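Chorismate mutase (Paraburkholderia phymatum, PDB 5TS9) probably catalyses the rearrangement of chorismate to prephenate, as an all-helical chorismate mutase of type II that assembles as a dimer. Local coordinates at residues 13-18 / 135-140; 26-31 / 111-116; 147-152 / 157-162. All blocks are in the same frame, centred on the assembly; numbering follows the deposited sequence. Where two conformers were deposited one is given.

Interaction 1. Residues 13-18 / 135-140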
ATOM      1  N   ASP A  13      17.895 -11.392  14.430  1.00 58.38           N
ATOM      2  CA  ASP A  13      17.375 -12.534  13.698  1.00 53.09           C
ATOM      3  C   ASP A  13      15.967 -12.912  14.113  1.00 43.26           C
ATOM      4  O   ASP A  13      15.298 -13.635  13.368  1.00 34.92           O
ATOM      5  CB  ASP A  13      18.261 -13.774  13.902  1.00 53.53           C
ATOM      6  CG  ASP A  13      19.558 -13.695  13.141  1.00 63.20           C
ATOM      7  OD1 ASP A  13      20.378 -14.626  13.286  1.00 65.82           O
ATOM      8  OD2 ASP A  13      19.763 -12.697  12.409  1.00 71.04           O
ATOM      9  N   ALA A  14      15.520 -12.460  15.288  1.00 42.19           N
ATOM     10  CA  ALA A  14      14.329 -13.042  15.905  1.00 45.99           C
ATOM     11  C   ALA A  14      13.072 -12.821  15.067  1.00 35.53           C
ATOM     12  O   ALA A  14      12.144 -13.643  15.102  1.00 35.06           O
ATOM     13  CB  ALA A  14      14.139 -12.462  17.301  1.00 51.38           C
ATOM     14  N   PHE A  15      13.012 -11.730  14.318  1.00 27.96           N
ATOM     15  CA  PHE A  15      11.841 -11.455  13.497  1.00 26.42           C
ATOM     16  C   PHE A  15      11.928 -12.091  12.116  1.00 26.40           C
ATOM     17  O   PHE A  15      10.976 -11.966  11.326  1.00 22.43           O
ATOM     18  CB  PHE A  15      11.635  -9.937  13.372  1.00 28.64           C
ATOM     19  CG  PHE A  15      11.149  -9.288  14.644  1.00 26.16           C
ATOM     20  CD1 PHE A  15       9.821  -9.378  15.018  1.00 24.55           C
ATOM     21  CD2 PHE A  15      12.027  -8.611  15.479  1.00 36.82           C
ATOM     22  CE1 PHE A  15       9.366  -8.797  16.200  1.00 24.41           C
ATOM     23  CE2 PHE A  15      11.584  -8.030  16.660  1.00 28.88           C
ATOM     24  CZ  PHE A  15      10.258  -8.116  17.021  1.00 23.68           C
ATOM     25  N   VAL A  16      13.026 -12.774  11.801  1.00 23.13           N
ATOM     26  CA  VAL A  16      13.220 -13.232  10.422  1.00 25.70           C
ATOM     27  C   VAL A  16      12.197 -14.290  10.017  1.00 20.51           C
ATOM     28  O   VAL A  16      11.656 -14.193   8.907  1.00 20.17           O
ATOM     29  CB  VAL A  16      14.649 -13.741  10.194  1.00 28.82           C
ATOM     30  CG1 VAL A  16      14.702 -14.573   8.927  1.00 27.42           C
ATOM     31  CG2 VAL A  16      15.596 -12.563  10.088  1.00 29.79           C
ATOM     32  N   PRO A  17      11.914 -15.324  10.829  1.00 24.10           N
ATOM     33  CA  PRO A  17      10.866 -16.278  10.419  1.00 22.65           C
ATOM     34  C   PRO A  17       9.492 -15.638  10.231  1.00 24.70           C
ATOM     35  O   PRO A  17       8.760 -16.008   9.302  1.00 22.13           O
ATOM     36  CB  PRO A  17      10.875 -17.318  11.555  1.00 24.02           C
ATOM     37  CG  PRO A  17      12.250 -17.238  12.130  1.00 24.89           C
ATOM     38  CD  PRO A  17      12.601 -15.774  12.056  1.00 24.72           C
ATOM     39  N   LEU A  18       9.118 -14.676  11.075  1.00 19.88           N
ATOM     40  CA  LEU A  18       7.859 -13.967  10.867  1.00 18.93           C
ATOM     41  C   LEU A  18       7.873 -13.193   9.551  1.00 20.79           C
ATOM     42  O   LEU A  18       6.934 -13.291   8.747  1.00 17.90           O
ATOM     43  CB  LEU A  18       7.592 -13.028  12.049  1.00 19.73           C
ATOM     44  CG  LEU A  18       6.399 -12.060  11.944  1.00 18.41           C
ATOM     45  CD1 LEU A  18       5.138 -12.818  11.632  1.00 18.29           C
ATOM     46  CD2 LEU A  18       6.252 -11.294  13.255  1.00 19.03           C
ATOM     47  N   ALA A 135      12.221  -1.762  22.749  1.00 32.56           N
ATOM     48  CA  ALA A 135      12.495  -0.392  22.311  1.00 35.67           C
ATOM     49  C   ALA A 135      13.022  -0.335  20.883  1.00 34.32           C
ATOM     50  O   ALA A 135      12.637   0.548  20.112  1.00 37.53           O
ATOM     51  CB  ALA A 135      13.483   0.286  23.267  1.00 36.63           C
ATOM     52  N   ASP A 136      13.922  -1.248  20.512  1.00 33.46           N
ATOM     53  CA  ASP A 136      14.428  -1.214  19.143  0.62 35.71           C
ATOM     54  C   ASP A 136      13.650  -2.137  18.211  1.00 32.08           C
ATOM     55  O   ASP A 136      14.198  -2.650  17.237  1.00 32.93           O
ATOM     56  CB  ASP A 136      15.924  -1.524  19.109  0.62 37.99           C
ATOM     57  CG  ASP A 136      16.276  -2.767  19.862  0.62 38.74           C
ATOM     58  OD1 ASP A 136      15.351  -3.477  20.302  0.62 40.73           O
ATOM     59  OD2 ASP A 136      17.481  -3.027  20.021  0.62 43.62           O
ATOM     60  N   CYS A 137      12.357  -2.307  18.461  1.00 25.76           N
ATOM     61  CA  CYS A 137      11.577  -3.185  17.588  1.00 24.22           C
ATOM     62  C   CYS A 137      11.572  -2.691  16.142  1.00 22.91           C
ATOM     63  O   CYS A 137      11.688  -3.494  15.204  1.00 22.02           O
ATOM     64  CB  CYS A 137      10.153  -3.327  18.121  1.00 23.94           C
ATOM     65  SG  CYS A 137       9.144  -4.408  17.097  1.00 25.15           S
ATOM     66  N   HIS A 138      11.409  -1.380  15.928  1.00 26.70           N
ATOM     67  CA  HIS A 138      11.345  -0.873  14.555  1.00 22.56           C
ATOM     68  C   HIS A 138      12.624  -1.191  13.791  1.00 24.50           C
ATOM     69  O   HIS A 138      12.578  -1.664  12.647  1.00 20.81           O
ATOM     70  CB  HIS A 138      11.097   0.633  14.537  1.00 22.02           C
ATOM     71  CG  HIS A 138       9.693   1.030  14.855  1.00 30.73           C
ATOM     72  ND1 HIS A 138       8.606   0.563  14.153  1.00 31.66           N
ATOM     73  CD2 HIS A 138       9.203   1.889  15.779  1.00 34.80           C
ATOM     74  CE1 HIS A 138       7.503   1.098  14.643  1.00 29.59           C
ATOM     75  NE2 HIS A 138       7.839   1.905  15.632  1.00 37.18           N
ATOM     76  N   ALA A 139      13.776  -0.914  14.404  1.00 23.27           N
ATOM     77  CA  ALA A 139      15.061  -1.194  13.765  1.00 23.70           C
ATOM     78  C   ALA A 139      15.214  -2.676  13.446  1.00 24.86           C
ATOM     79  O   ALA A 139      15.709  -3.040  12.371  1.00 22.80           O
ATOM     80  CB  ALA A 139      16.213  -0.724  14.665  1.00 25.61           C
ATOM     81  N   LEU A 140      14.819  -3.551  14.375  1.00 29.60           N
ATOM     82  CA  LEU A 140      14.995  -4.984  14.168  1.00 23.37           C
ATOM     83  C   LEU A 140      14.134  -5.470  13.009  1.00 24.82           C
ATOM     84  O   LEU A 140      14.613  -6.175  12.108  1.00 23.02           O
ATOM     85  CB  LEU A 140      14.653  -5.727  15.463  1.00 24.53           C
ATOM     86  CG  LEU A 140      15.558  -5.356  16.651  1.00 25.98           C
ATOM     87  CD1 LEU A 140      15.044  -5.943  17.962  1.00 26.78           C
ATOM     88  CD2 LEU A 140      16.968  -5.811  16.372  1.00 26.96           C
TER
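With CG set anti to its own carbonyl carbon (chi1 -72°), the ring of Phe15 swings out of the turn between helices 10-14 and 16-39 and reaches helix 137-151, where Cys137, its SG anti to the backbone N (chi1 -180°), sends the sulfur to meet it. The tip of the ring makes this meeting: Phe15 CZ lies 3.9 Å from Cys137 SG. The sulfur approaches obliquely, 45° off the ring normal and 4.7 Å from the centroid, a sulfur-aromatic contact. One turn further along the helix, Leu140 uses its CB rather than its methyls. That atom rests against one flank of the ring, with Leu140 CB 3.9 Å from Phe15 CD2 and 4.0 Å from Phe15 CE2, and the two side chains cross at about a right angle. The same ring also touches Val128 at the end of helix 106-128, Leu131, Val141, Ala144 and Ile169, so it is enclosed by parts of the chain distant in sequence. Cys137 is half of the disulfide to Cys170, which ties the start of helix 137-151 to the C-terminal end of the chain. No hydrogen bond joins the two segments: a covalently fixed, polarisable sulfur and an aliphatic carbon contribute dispersion contacts to the buried ring, and the disulfide probably limits how far the sulfur can move from it.

Interaction 2. Residues 26-31 / 111-116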
ATOM      1  N   LEU A  26       3.198 -12.403   0.586  1.00 17.43           N
ATOM      2  CA  LEU A  26       3.278 -11.325  -0.385  1.00 17.97           C
ATOM      3  C   LEU A  26       3.496 -11.869  -1.789  1.00 17.10           C
ATOM      4  O   LEU A  26       2.913 -11.363  -2.748  1.00 19.52           O
ATOM      5  CB  LEU A  26       4.401 -10.364   0.013  1.00 12.79           C
ATOM      6  CG  LEU A  26       4.530  -9.072  -0.792  1.00 19.88           C
ATOM      7  CD1 LEU A  26       3.237  -8.211  -0.702  1.00 17.81           C
ATOM      8  CD2 LEU A  26       5.746  -8.303  -0.277  1.00 24.90           C
ATOM      9  N   ASN A  27       4.296 -12.924  -1.924  1.00 18.96           N
ATOM     10  CA  ASN A  27       4.667 -13.405  -3.248  1.00 16.85           C
ATOM     11  C   ASN A  27       3.506 -14.041  -4.003  1.00 17.47           C
ATOM     12  O   ASN A  27       3.600 -14.185  -5.224  1.00 23.60           O
ATOM     13  CB  ASN A  27       5.834 -14.397  -3.147  1.00 26.01           C
ATOM     14  CG  ASN A  27       7.192 -13.698  -3.067  1.00 37.08           C
ATOM     15  OD1 ASN A  27       7.426 -12.674  -3.725  1.00 33.67           O
ATOM     16  ND2 ASN A  27       8.092 -14.249  -2.259  1.00 40.58           N
ATOM     17  N   THR A  28       2.425 -14.454  -3.322  1.00 19.26           N
ATOM     18  CA  THR A  28       1.238 -14.882  -4.062  1.00 18.39           C
ATOM     19  C   THR A  28       0.644 -13.754  -4.911  1.00 14.64           C
ATOM     20  O   THR A  28      -0.075 -14.040  -5.869  1.00 18.33           O
ATOM     21  CB  THR A  28       0.145 -15.396  -3.127  1.00 17.65           C
ATOM     22  OG1 THR A  28      -0.306 -14.317  -2.288  1.00 17.12           O
ATOM     23  CG2 THR A  28       0.656 -16.562  -2.271  1.00 17.76           C
ATOM     24  N   ALA A  29       0.917 -12.487  -4.571  1.00 14.55           N
ATOM     25  CA  ALA A  29       0.426 -11.363  -5.378  1.00 18.41           C
ATOM     26  C   ALA A  29       0.821 -11.491  -6.851  1.00 19.90           C
ATOM     27  O   ALA A  29       0.045 -11.127  -7.748  1.00 17.97           O
ATOM     28  CB  ALA A  29       0.946 -10.040  -4.811  1.00 12.65           C
ATOM     29  N   ASP A  30       2.029 -11.996  -7.125  1.00 20.12           N
ATOM     30  CA  ASP A  30       2.453 -12.156  -8.515  1.00 18.31           C
ATOM     31  C   ASP A  30       1.501 -13.073  -9.269  1.00 21.04           C
ATOM     32  O   ASP A  30       1.109 -12.774 -10.400  1.00 27.50           O
ATOM     33  CB  ASP A  30       3.875 -12.709  -8.587  1.00 20.92           C
ATOM     34  CG  ASP A  30       4.877 -11.823  -7.885  1.00 27.91           C
ATOM     35  OD1 ASP A  30       4.482 -11.117  -6.936  1.00 27.19           O
ATOM     36  OD2 ASP A  30       6.062 -11.834  -8.281  1.00 34.89           O
ATOM     37  N   GLN A  31       1.095 -14.186  -8.651  1.00 22.65           N
ATOM     38  CA  GLN A  31       0.200 -15.093  -9.361  1.00 22.96           C
ATOM     39  C   GLN A  31      -1.243 -14.600  -9.343  1.00 16.71           C
ATOM     40  O   GLN A  31      -1.999 -14.908 -10.271  1.00 20.89           O
ATOM     41  CB  GLN A  31       0.288 -16.503  -8.774  1.00 19.83           C
ATOM     42  CG  GLN A  31       1.476 -17.331  -9.277  1.00 18.28           C
ATOM     43  CD  GLN A  31       1.204 -17.936 -10.645  1.00 23.04           C
ATOM     44  OE1 GLN A  31       0.046 -18.098 -11.045  1.00 26.84           O
ATOM     45  NE2 GLN A  31       2.262 -18.287 -11.358  1.00 25.87           N
ATOM     46  N   ARG A 111      -5.089 -20.531  -2.787  1.00 24.98           N
ATOM     47  CA  ARG A 111      -5.869 -20.543  -1.548  1.00 27.70           C
ATOM     48  C   ARG A 111      -5.268 -21.438  -0.464  1.00 24.31           C
ATOM     49  O   ARG A 111      -5.123 -20.963   0.676  1.00 26.65           O
ATOM     50  CB  ARG A 111      -7.322 -20.932  -1.850  1.00 27.43           C
ATOM     51  CG  ARG A 111      -8.173 -21.178  -0.608  1.00 30.54           C
ATOM     52  CD  ARG A 111      -9.469 -21.907  -0.992  1.00 39.57           C
ATOM     53  NE  ARG A 111     -10.250 -21.118  -1.939  1.00 44.91           N
ATOM     54  CZ  ARG A 111     -11.320 -21.557  -2.602  1.00 50.39           C
ATOM     55  NH1 ARG A 111     -11.763 -22.806  -2.437  1.00 47.88           N
ATOM     56  NH2 ARG A 111     -11.946 -20.736  -3.438  1.00 43.32           N
ATOM     57  N   PRO A 112      -4.895 -22.699  -0.718  1.00 24.00           N
ATOM     58  CA  PRO A 112      -4.248 -23.470   0.362  1.00 30.17           C
ATOM     59  C   PRO A 112      -2.945 -22.839   0.855  1.00 31.25           C
ATOM     60  O   PRO A 112      -2.643 -22.910   2.058  1.00 23.31           O
ATOM     61  CB  PRO A 112      -4.012 -24.846  -0.275  1.00 36.00           C
ATOM     62  CG  PRO A 112      -5.034 -24.924  -1.383  1.00 37.01           C
ATOM     63  CD  PRO A 112      -5.137 -23.530  -1.914  1.00 32.36           C
ATOM     64  N   ILE A 113      -2.172 -22.206  -0.031  1.00 25.88           N
ATOM     65  CA  ILE A 113      -0.951 -21.530   0.403  1.00 25.67           C
ATOM     66  C   ILE A 113      -1.286 -20.412   1.385  1.00 27.69           C
ATOM     67  O   ILE A 113      -0.630 -20.257   2.428  1.00 25.38           O
ATOM     68  CB  ILE A 113      -0.167 -21.002  -0.813  1.00 25.59           C
ATOM     69  CG1 ILE A 113       0.723 -22.118  -1.380  1.00 32.09           C
ATOM     70  CG2 ILE A 113       0.654 -19.771  -0.434  1.00 22.01           C
ATOM     71  CD1 ILE A 113       0.919 -22.081  -2.884  1.00 28.78           C
ATOM     72  N   LEU A 114      -2.303 -19.605   1.057  1.00 21.29           N
ATOM     73  CA  LEU A 114      -2.684 -18.495   1.928  1.00 21.22           C
ATOM     74  C   LEU A 114      -3.235 -19.004   3.257  1.00 28.61           C
ATOM     75  O   LEU A 114      -3.039 -18.368   4.300  1.00 23.50           O
ATOM     76  CB  LEU A 114      -3.714 -17.602   1.223  1.00 18.65           C
ATOM     77  CG  LEU A 114      -3.188 -16.749   0.060  1.00 18.29           C
ATOM     78  CD1 LEU A 114      -4.310 -15.940  -0.651  1.00 24.08           C
ATOM     79  CD2 LEU A 114      -2.050 -15.811   0.499  1.00 18.24           C
ATOM     80  N   ASP A 115      -3.944 -20.140   3.233  1.00 21.32           N
ATOM     81  CA  ASP A 115      -4.462 -20.728   4.471  1.00 27.25           C
ATOM     82  C   ASP A 115      -3.335 -21.191   5.383  1.00 30.05           C
ATOM     83  O   ASP A 115      -3.356 -20.931   6.593  1.00 31.06           O
ATOM     84  CB  ASP A 115      -5.389 -21.904   4.157  1.00 32.30           C
ATOM     85  CG  ASP A 115      -6.774 -21.466   3.756  1.00 38.45           C
ATOM     86  OD1 ASP A 115      -7.185 -20.349   4.137  1.00 42.40           O
ATOM     87  OD2 ASP A 115      -7.456 -22.257   3.062  1.00 44.32           O
ATOM     88  N   LYS A 116      -2.357 -21.917   4.829  1.00 25.89           N
ATOM     89  CA  LYS A 116      -1.243 -22.376   5.648  1.00 27.77           C
ATOM     90  C   LYS A 116      -0.463 -21.197   6.211  1.00 25.87           C
ATOM     91  O   LYS A 116      -0.015 -21.239   7.362  1.00 24.17           O
ATOM     92  CB  LYS A 116      -0.315 -23.291   4.843  1.00 30.67           C
TER
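Between residues 26-31 and 111-116 the apolar contact runs through Thr28, which meets two side chains of the other segment. Thr28 CG2 lies 3.7 Å from Ile113 CG2, a methyl-to-methyl touch between side chains that slide past each other in opposite directions. The same Thr28 CG2 is 3.9 Å from Leu114 CD2; Leu114 leaves its backbone to one side of the threonine, and its CD2 branch comes back to it. That branch also packs on the oxygen, Thr28 OG1 sitting 3.6 Å from Leu114 CD2 in van der Waals contact. Ile110, one turn before Leu114, adds to this apolar surface. The backbones stay 8.0 Å apart between Thr28 CA and Leu114 CA.

The polar bonds of Thr28 lie outside the two segments. With chi1 at 64°, the hydroxyl lies between the backbone N and the carbonyl carbon and bonds back within its own helix to the carbonyl O of Arg25; a weak hydrogen bond links it to Asn81 of helix 67-95.

The contact packs two helices of the all-helical subunit, residues 26-31 lying within the type II chorismate mutase family region. The hydroxyl has its bond within its own helix, consistent with an apolar methyl lying against the oxygen; the contact across the two segments is dispersion alone.

Interaction 3. Residues 147-152 / 157-162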
ATOM      1  N   GLN A 147      17.179  -8.373   5.464  1.00 22.58           N
ATOM      2  CA  GLN A 147      17.767  -9.703   5.334  0.51 22.05           C
ATOM      3  C   GLN A 147      16.917 -10.591   4.436  1.00 21.79           C
ATOM      4  O   GLN A 147      17.436 -11.267   3.543  1.00 24.73           O
ATOM      5  CB  GLN A 147      17.940 -10.347   6.710  0.51 24.12           C
ATOM      6  CG  GLN A 147      18.683 -11.670   6.666  0.51 25.59           C
ATOM      7  CD  GLN A 147      18.932 -12.248   8.043  0.51 28.81           C
ATOM      8  OE1 GLN A 147      19.172 -11.517   8.999  0.51 34.00           O
ATOM      9  NE2 GLN A 147      18.868 -13.571   8.151  0.51 25.59           N
ATOM     10  N   VAL A 148      15.602 -10.591   4.650  1.00 19.15           N
ATOM     11  CA  VAL A 148      14.727 -11.460   3.869  1.00 20.35           C
ATOM     12  C   VAL A 148      14.720 -11.044   2.401  1.00 26.58           C
ATOM     13  O   VAL A 148      14.699 -11.890   1.495  1.00 22.60           O
ATOM     14  CB  VAL A 148      13.318 -11.447   4.486  1.00 19.97           C
ATOM     15  CG1 VAL A 148      12.298 -11.991   3.502  1.00 19.01           C
ATOM     16  CG2 VAL A 148      13.317 -12.256   5.826  1.00 21.35           C
ATOM     17  N   ALA A 149      14.746  -9.739   2.142  1.00 23.53           N
ATOM     18  CA  ALA A 149      14.778  -9.266   0.768  1.00 21.74           C
ATOM     19  C   ALA A 149      16.080  -9.666   0.082  1.00 26.11           C
ATOM     20  O   ALA A 149      16.066 -10.090  -1.077  1.00 22.94           O
ATOM     21  CB  ALA A 149      14.561  -7.752   0.740  1.00 23.12           C
ATOM     22  N   GLU A 150      17.209  -9.575   0.791  1.00 21.09           N
ATOM     23  CA  GLU A 150      18.471 -10.085   0.254  1.00 29.61           C
ATOM     24  C   GLU A 150      18.401 -11.588  -0.001  1.00 35.15           C
ATOM     25  O   GLU A 150      18.680 -12.041  -1.114  1.00 38.77           O
ATOM     26  CB  GLU A 150      19.630  -9.747   1.198  1.00 26.04           C
ATOM     27  N   GLN A 151      18.012 -12.377   1.014  1.00 36.42           N
ATOM     28  CA  GLN A 151      17.909 -13.837   0.897  0.55 39.23           C
ATOM     29  C   GLN A 151      17.066 -14.241  -0.303  1.00 40.52           C
ATOM     30  O   GLN A 151      17.411 -15.133  -1.087  1.00 34.63           O
ATOM     31  CB  GLN A 151      17.249 -14.406   2.156  0.55 41.79           C
ATOM     32  CG  GLN A 151      18.125 -15.012   3.239  0.55 46.30           C
ATOM     33  CD  GLN A 151      17.304 -15.329   4.496  0.55 46.07           C
ATOM     34  OE1 GLN A 151      16.069 -15.406   4.442  0.55 45.42           O
ATOM     35  NE2 GLN A 151      17.981 -15.487   5.628  0.55 45.41           N
ATOM     36  N   ALA A 152      15.905 -13.604  -0.426  1.00 40.02           N
ATOM     37  CA  ALA A 152      14.915 -13.974  -1.425  1.00 37.06           C
ATOM     38  C   ALA A 152      15.078 -13.230  -2.745  1.00 31.83           C
ATOM     39  O   ALA A 152      14.251 -13.417  -3.642  1.00 31.51           O
ATOM     40  CB  ALA A 152      13.504 -13.734  -0.872  1.00 35.49           C
ATOM     41  N   LEU A 157      10.038  -3.149  -5.636  1.00 18.89           N
ATOM     42  CA  LEU A 157       8.592  -3.172  -5.423  1.00 19.49           C
ATOM     43  C   LEU A 157       8.212  -4.112  -4.285  1.00 20.32           C
ATOM     44  O   LEU A 157       7.408  -3.761  -3.411  1.00 18.46           O
ATOM     45  CB  LEU A 157       7.871  -3.610  -6.705  1.00 17.48           C
ATOM     46  CG  LEU A 157       6.382  -3.982  -6.575  1.00 13.00           C
ATOM     47  CD1 LEU A 157       5.514  -2.787  -6.111  1.00 11.56           C
ATOM     48  CD2 LEU A 157       5.803  -4.556  -7.902  1.00 14.73           C
ATOM     49  N   HIS A 158       8.747  -5.332  -4.311  1.00 13.38           N
ATOM     50  CA  HIS A 158       8.366  -6.315  -3.300  1.00 17.35           C
ATOM     51  C   HIS A 158       8.936  -5.968  -1.929  1.00 14.88           C
ATOM     52  O   HIS A 158       8.281  -6.223  -0.912  1.00 15.72           O
ATOM     53  CB  HIS A 158       8.811  -7.700  -3.732  1.00 15.03           C
ATOM     54  CG  HIS A 158       7.980  -8.273  -4.836  1.00 22.66           C
ATOM     55  ND1 HIS A 158       8.151  -7.919  -6.161  1.00 23.82           N
ATOM     56  CD2 HIS A 158       6.953  -9.156  -4.811  1.00 22.28           C
ATOM     57  CE1 HIS A 158       7.275  -8.574  -6.905  1.00 22.99           C
ATOM     58  NE2 HIS A 158       6.536  -9.332  -6.110  1.00 25.65           N
ATOM     59  N   ARG A 159      10.131  -5.379  -1.872  1.00 14.87           N
ATOM     60  CA  ARG A 159      10.639  -4.950  -0.569  1.00 14.19           C
ATOM     61  C   ARG A 159       9.799  -3.809  -0.008  1.00 15.73           C
ATOM     62  O   ARG A 159       9.483  -3.786   1.193  1.00 13.84           O
ATOM     63  CB  ARG A 159      12.111  -4.545  -0.672  1.00 17.72           C
ATOM     64  CG  ARG A 159      12.762  -4.265   0.694  1.00 16.08           C
ATOM     65  CD  ARG A 159      14.261  -3.932   0.561  1.00 23.35           C
ATOM     66  NE  ARG A 159      14.457  -2.488   0.507  1.00 42.69           N
ATOM     67  CZ  ARG A 159      14.796  -1.813  -0.588  1.00 52.80           C
ATOM     68  NH1 ARG A 159      14.998  -2.454  -1.731  1.00 54.94           N
ATOM     69  NH2 ARG A 159      14.944  -0.493  -0.540  1.00 55.08           N
ATOM     70  N   ALA A 160       9.422  -2.855  -0.865  1.00 20.21           N
ATOM     71  CA  ALA A 160       8.555  -1.766  -0.420  1.00 18.07           C
ATOM     72  C   ALA A 160       7.261  -2.309   0.164  1.00 16.24           C
ATOM     73  O   ALA A 160       6.811  -1.866   1.229  1.00 13.19           O
ATOM     74  CB  ALA A 160       8.261  -0.812  -1.578  1.00 17.69           C
ATOM     75  N   ALA A 161       6.663  -3.294  -0.501  1.00 11.85           N
ATOM     76  CA  ALA A 161       5.417  -3.860  -0.017  1.00 13.01           C
ATOM     77  C   ALA A 161       5.645  -4.791   1.167  1.00 14.61           C
ATOM     78  O   ALA A 161       4.747  -4.951   2.007  1.00 16.17           O
ATOM     79  CB  ALA A 161       4.689  -4.582  -1.167  1.00 13.55           C
ATOM     80  N   LEU A 162       6.834  -5.399   1.281  1.00 12.73           N
ATOM     81  CA  LEU A 162       7.140  -6.105   2.524  1.00 12.75           C
ATOM     82  C   LEU A 162       7.195  -5.121   3.697  1.00 15.75           C
ATOM     83  O   LEU A 162       6.670  -5.405   4.780  1.00 14.11           O
ATOM     84  CB  LEU A 162       8.460  -6.885   2.397  1.00 13.30           C
ATOM     85  CG  LEU A 162       8.811  -7.837   3.557  1.00 16.81           C
ATOM     86  CD1 LEU A 162       7.618  -8.672   3.957  1.00 16.70           C
ATOM     87  CD2 LEU A 162       9.969  -8.746   3.195  1.00 18.67           C
TER
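Ala149 presses its single methyl against the aliphatic stem of Arg159, with Ala149 CB 3.8 Å from Arg159 CD and 3.9 Å from Arg159 CG. The backbones come close here, Ala149 CA and Arg159 CA being 6.1 Å apart, consistent with the small side chain of Ala149. Arg159 runs extended through CG and CD and then bends at chi3 (95°), which turns the guanidinium away from the direction of the stem; its NH2 hydrogen-bonds to Asn91 OD1 of the second subunit. Beside this pair, Val148 and Leu162 cross at about a right angle, and their branches meet at Val148 CG1 and Leu162 CD2, 4.0 Å apart. Leu154, in the short connection between the two helices, touches both Ala149 and Leu162, while Val148 also packs on Val19 and Ala23 of helix 16-39. The contact therefore closes a helical hairpin, with helix 156-165 folding back on helix 137-151 across a few residues. Arg159 does two jobs with its two halves: the methylenes join the apolar hairpin, and the charged end is engaged at the dimer interface. Arg94 of the second subunit puts a like charge near Arg159 NE, and the bond to Asn91 probably helps to fix the guanidinium.

Overall arrangement
Helix 16-39 is the common thread: interactions 1 and 2 both use it, lying on opposite sides of the chain's centre with their own centres about 23 Å apart, and interaction 3 packs against it. Along the chain, interaction 2 is nested within the loop closed by interaction 1, and interaction 3 follows both. Interactions 1 and 3 share helix 137-151, have centres about 15 Å apart and touch where Val16 and Asp13 meet Gln147. Interactions 2 and 3, about 16 Å apart between centres, are linked by a probable hydrogen bond between Asp30 OD1 and His158 NE2, 2.8 Å. Together they join helix 16-39 and the turn before it to helices 106-128 and 137-151, and close the hairpin of helices 137-151 and 156-165.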